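Local coordinates for protein fusion DH (Streptomyces sp. MJ635-86F5, PDB 6K97) that probably serves as the dehydratase domain of a polyketide synthase in cremimycin biosynthesis, here built as an engineered fusion of two split pieces, at residues L43-Y48 with V117-P122; A82-D87 with A247-P252. One frame throughout, in Å; residues are numbered along the deposited sequence.

Contact 1 (L43-Y48 with V117-P122); sequences LPDGGY and VGPADP
Tyr48 and Val117 pair in antiparallel register where strand 48-55 begins and strand 110-117 ends, in the first hotdog of the double hotdog fold and wholly within the leading piece of the fusion. They form a hydrogen-bonded pair: Tyr48 N gives to Val117 O over 2.8 Å, and Val117 N returns a nearly straight bond (176°) to Tyr48 O at 2.9 Å. Their side chains leave the same face of the sheet, with Tyr48 CB 4.1 Å from Val117 CB, and helix 75-88 covers them, Val117 lying on Ala85 and Tyr48 on Ile88. Packing is tightest at Gly47, whose CA sits 3.0 Å from Val117 O; a beta carbon on that backbone would collide with the same oxygen. Beyond the glycine the chains part and the contact becomes loose and solvent-facing. The exposed ring of Pro119 meets the type I turn Leu43-Gly46 by its edge carbons, CB lying 3.4 Å from Asp45 O, while its CG is 4.0 Å from Asp45 OD2. Arg126 NH1 ties the two loops together by bonding both Gly46 O and Gly118 O. On the turn itself, the Asp45 carboxylate is held over the backbone because CG stands between N and the carbonyl carbon (chi1 72°), and OD1 closes an Asx turn by accepting Gly47 N at 3.1 Å from above the carboxylate plane.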
# COMPACT_ATOMS: atom_id res chain seq x y z
N LEU A 43 -4.37 -0.40 -6.58
CA LEU A 43 -4.10 -1.82 -6.40
C LEU A 43 -4.75 -2.52 -7.56
O LEU A 43 -5.67 -1.99 -8.16
CB LEU A 43 -4.68 -2.30 -5.09
CG LEU A 43 -4.24 -1.49 -3.87
CD1 LEU A 43 -5.19 -1.72 -2.71
CD2 LEU A 43 -2.83 -1.89 -3.48
N PRO A 44 -4.29 -3.72 -7.89
CA PRO A 44 -4.86 -4.41 -9.04
C PRO A 44 -6.39 -4.52 -9.08
O PRO A 44 -6.98 -4.53 -10.15
CB PRO A 44 -4.23 -5.80 -8.96
CG PRO A 44 -2.95 -5.57 -8.21
CD PRO A 44 -3.33 -4.56 -7.17
N ASP A 45 -7.03 -4.57 -7.92
CA ASP A 45 -8.47 -4.74 -7.91
C ASP A 45 -9.24 -3.41 -8.16
O ASP A 45 -10.47 -3.43 -8.21
CB ASP A 45 -8.91 -5.51 -6.64
CG ASP A 45 -8.81 -4.67 -5.34
OD1 ASP A 45 -8.21 -3.54 -5.31
OD2 ASP A 45 -9.40 -5.16 -4.33
N GLY A 46 -8.51 -2.30 -8.38
CA GLY A 46 -9.07 -0.97 -8.64
C GLY A 46 -9.20 -0.10 -7.37
O GLY A 46 -9.70 1.03 -7.41
N GLY A 47 -8.76 -0.65 -6.24
CA GLY A 47 -8.79 0.06 -4.96
C GLY A 47 -7.55 0.89 -4.82
O GLY A 47 -6.69 0.83 -5.69
N TYR A 48 -7.47 1.69 -3.76
CA TYR A 48 -6.27 2.51 -3.52
C TYR A 48 -5.74 2.36 -2.08
O TYR A 48 -6.51 2.01 -1.17
CB TYR A 48 -6.58 3.97 -3.76
CG TYR A 48 -6.81 4.35 -5.17
CD1 TYR A 48 -8.06 4.20 -5.76
CD2 TYR A 48 -5.78 4.87 -5.96
CE1 TYR A 48 -8.26 4.55 -7.09
CE2 TYR A 48 -5.98 5.24 -7.29
CZ TYR A 48 -7.21 5.07 -7.85
OH TYR A 48 -7.42 5.44 -9.17
N VAL A 117 -9.03 2.52 0.16
CA VAL A 117 -10.22 2.62 -0.64
C VAL A 117 -10.51 1.35 -1.47
O VAL A 117 -9.65 0.85 -2.21
CB VAL A 117 -10.05 3.79 -1.57
CG1 VAL A 117 -11.25 3.94 -2.48
CG2 VAL A 117 -9.83 5.03 -0.75
N GLY A 118 -11.72 0.86 -1.38
CA GLY A 118 -12.15 -0.29 -2.16
C GLY A 118 -12.37 0.07 -3.62
O GLY A 118 -12.29 1.25 -4.01
N PRO A 119 -12.63 -0.96 -4.44
CA PRO A 119 -13.02 -0.80 -5.85
C PRO A 119 -14.39 -0.20 -5.99
O PRO A 119 -15.17 -0.26 -5.05
CB PRO A 119 -13.07 -2.25 -6.39
CG PRO A 119 -12.73 -3.15 -5.23
CD PRO A 119 -12.75 -2.37 -3.97
N ALA A 120 -14.70 0.34 -7.16
CA ALA A 120 -15.98 0.94 -7.44
C ALA A 120 -17.07 -0.09 -7.66
O ALA A 120 -16.85 -1.04 -8.36
CB ALA A 120 -15.88 1.85 -8.66
N ASP A 121 -18.20 0.10 -6.99
CA ASP A 121 -19.54 -0.34 -7.36
C ASP A 121 -19.85 -0.08 -8.81
O ASP A 121 -19.24 0.78 -9.40
CB ASP A 121 -20.56 0.66 -6.69
CG ASP A 121 -21.16 0.17 -5.46
OD1 ASP A 121 -20.87 -0.97 -5.06
OD2 ASP A 121 -21.95 0.92 -4.87
N PRO A 122 -20.92 -0.69 -9.33
CA PRO A 122 -21.54 -0.27 -10.59
C PRO A 122 -22.04 1.17 -10.56
O PRO A 122 -22.06 1.82 -11.59
CB PRO A 122 -22.72 -1.26 -10.75
CG PRO A 122 -22.29 -2.48 -10.02
CD PRO A 122 -21.53 -1.94 -8.82

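Contact 2 (A82-D87 with A247-P252)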
# COMPACT_ATOMS: atom_id res chain seq x y z
N ALA A 82 -9.88 11.83 3.71
CA ALA A 82 -10.84 11.28 2.78
C ALA A 82 -10.98 12.15 1.51
O ALA A 82 -11.10 11.62 0.42
CB ALA A 82 -12.19 11.14 3.45
N LEU A 83 -10.93 13.47 1.66
CA LEU A 83 -10.93 14.36 0.50
C LEU A 83 -9.75 14.04 -0.41
O LEU A 83 -9.94 13.93 -1.62
CB LEU A 83 -10.93 15.83 0.92
CG LEU A 83 -12.26 16.26 1.57
CD1 LEU A 83 -12.14 17.63 2.23
CD2 LEU A 83 -13.42 16.25 0.58
N HIS A 84 -8.56 13.80 0.15
CA HIS A 84 -7.43 13.46 -0.70
C HIS A 84 -7.68 12.13 -1.44
O HIS A 84 -7.51 12.02 -2.67
CB HIS A 84 -6.13 13.41 0.06
CG HIS A 84 -4.93 13.43 -0.82
ND1 HIS A 84 -4.55 14.55 -1.54
CD2 HIS A 84 -4.08 12.44 -1.19
CE1 HIS A 84 -3.49 14.26 -2.28
NE2 HIS A 84 -3.20 12.99 -2.10
N ALA A 85 -8.16 11.15 -0.71
CA ALA A 85 -8.49 9.89 -1.38
C ALA A 85 -9.53 10.12 -2.48
O ALA A 85 -9.43 9.57 -3.57
CB ALA A 85 -8.98 8.90 -0.37
N ALA A 86 -10.55 10.92 -2.17
CA ALA A 86 -11.63 11.17 -3.12
C ALA A 86 -11.07 11.76 -4.42
O ALA A 86 -11.37 11.30 -5.52
CB ALA A 86 -12.67 12.07 -2.51
N ASP A 87 -10.23 12.76 -4.25
CA ASP A 87 -9.61 13.41 -5.32
C ASP A 87 -8.79 12.41 -6.18
O ASP A 87 -8.97 12.33 -7.38
CB ASP A 87 -8.77 14.54 -4.77
CG ASP A 87 -8.05 15.32 -5.85
OD1 ASP A 87 -8.66 15.58 -6.87
OD2 ASP A 87 -6.87 15.67 -5.68
N ALA A 247 -2.06 24.34 0.78
CA ALA A 247 -1.53 23.00 0.59
C ALA A 247 -2.55 21.88 0.86
O ALA A 247 -2.25 20.71 0.63
CB ALA A 247 -0.31 22.79 1.48
N PHE A 248 -3.74 22.23 1.37
CA PHE A 248 -4.73 21.23 1.67
C PHE A 248 -5.97 21.33 0.81
O PHE A 248 -6.32 22.41 0.26
CB PHE A 248 -5.25 21.46 3.09
CG PHE A 248 -4.29 21.17 4.20
CD1 PHE A 248 -4.26 19.94 4.77
CD2 PHE A 248 -3.56 22.17 4.77
CE1 PHE A 248 -3.45 19.67 5.85
CE2 PHE A 248 -2.72 21.93 5.86
CZ PHE A 248 -2.67 20.66 6.40
N HIS A 249 -6.73 20.24 0.78
CA HIS A 249 -8.07 20.33 0.16
C HIS A 249 -8.87 21.35 0.94
O HIS A 249 -9.25 22.35 0.36
CB HIS A 249 -8.72 18.99 0.01
CG HIS A 249 -7.91 18.10 -0.88
ND1 HIS A 249 -7.87 18.28 -2.24
CD2 HIS A 249 -7.02 17.13 -0.60
CE1 HIS A 249 -7.07 17.38 -2.77
NE2 HIS A 249 -6.51 16.70 -1.79
N VAL A 250 -9.04 21.11 2.24
CA VAL A 250 -9.52 22.12 3.18
C VAL A 250 -8.81 21.96 4.55
O VAL A 250 -8.96 20.99 5.21
CB VAL A 250 -11.03 22.01 3.41
CG1 VAL A 250 -11.48 23.20 4.22
CG2 VAL A 250 -11.80 21.96 2.11
N HIS A 251 -8.07 22.98 4.94
CA HIS A 251 -7.24 22.98 6.10
C HIS A 251 -8.17 22.56 7.23
O HIS A 251 -9.18 23.18 7.46
CB HIS A 251 -6.63 24.40 6.32
CG HIS A 251 -5.47 24.43 7.30
ND1 HIS A 251 -5.59 24.04 8.61
CD2 HIS A 251 -4.19 24.84 7.16
CE1 HIS A 251 -4.44 24.19 9.23
NE2 HIS A 251 -3.57 24.67 8.37
N PRO A 252 -7.80 21.50 7.94
CA PRO A 252 -8.62 21.01 9.02
C PRO A 252 -8.97 22.05 10.10
O PRO A 252 -10.07 22.01 10.61
CB PRO A 252 -7.77 19.91 9.60
CG PRO A 252 -7.01 19.37 8.43
CD PRO A 252 -6.72 20.57 7.60
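His84 ND1 and His249 NE2 share a 2.9 Å hydrogen bond that joins helix 75-88 of the first hotdog to the loop before helix 252-266 of the second, so it spans the two fused pieces of this double hotdog. The imidazoles meet rim to rim with planes 47° apart, and His84 ND1 lies in the plane of the His249 ring. Each ring is fixed from its other nitrogen as well, His84 NE2 by Thr32 OG1 and His249 ND1 by Ser287 OG. With CG beside its backbone N (chi1 -62°), His249 reaches across the helix, its ring face lying against the backbone of Leu83 and its CB 4.0 Å from Leu83 CB. One turn further along, Asp87 comes up to the ring edge, OD2 3.4 Å from His249 CE1, with the carboxylate and ring planes 68° apart; this proximity might favour a positive charge on the imidazole. An alanine in place of His249 would probably leave His84 ND1 without its mate and open a gap over Leu83. The loop backbone is gripped too, Glu80 OE2 taking His249 N and OE1 taking Val250 N. Away from the imidazole pair the contact turns apolar: both Leu83 and Val250 rest on Val284 of strand 273-284, and Leu83 CD1 approaches Val250 CG2 to 4.3 Å.

How the contacts relate
The two contacts illustrate how one helix can serve two directions in a double hotdog. Helix 75-88 supplies 82-87 to contact 2, and its opposite flank reaches contact 1, where Ala85 CB lies 4.0 Å from Val117 CG2. Their centres are about 19 Å apart. Contact 1, centred about 24 Å from the chain centre, pairs the start of strand 48-55 with the end of strand 110-117, close to where Leu43 packs on Leu49 of the second subunit. Contact 2, about 9 Å from the chain centre, is buried and joins the first hotdog to the second, bringing together the two pieces that this engineered fusion links.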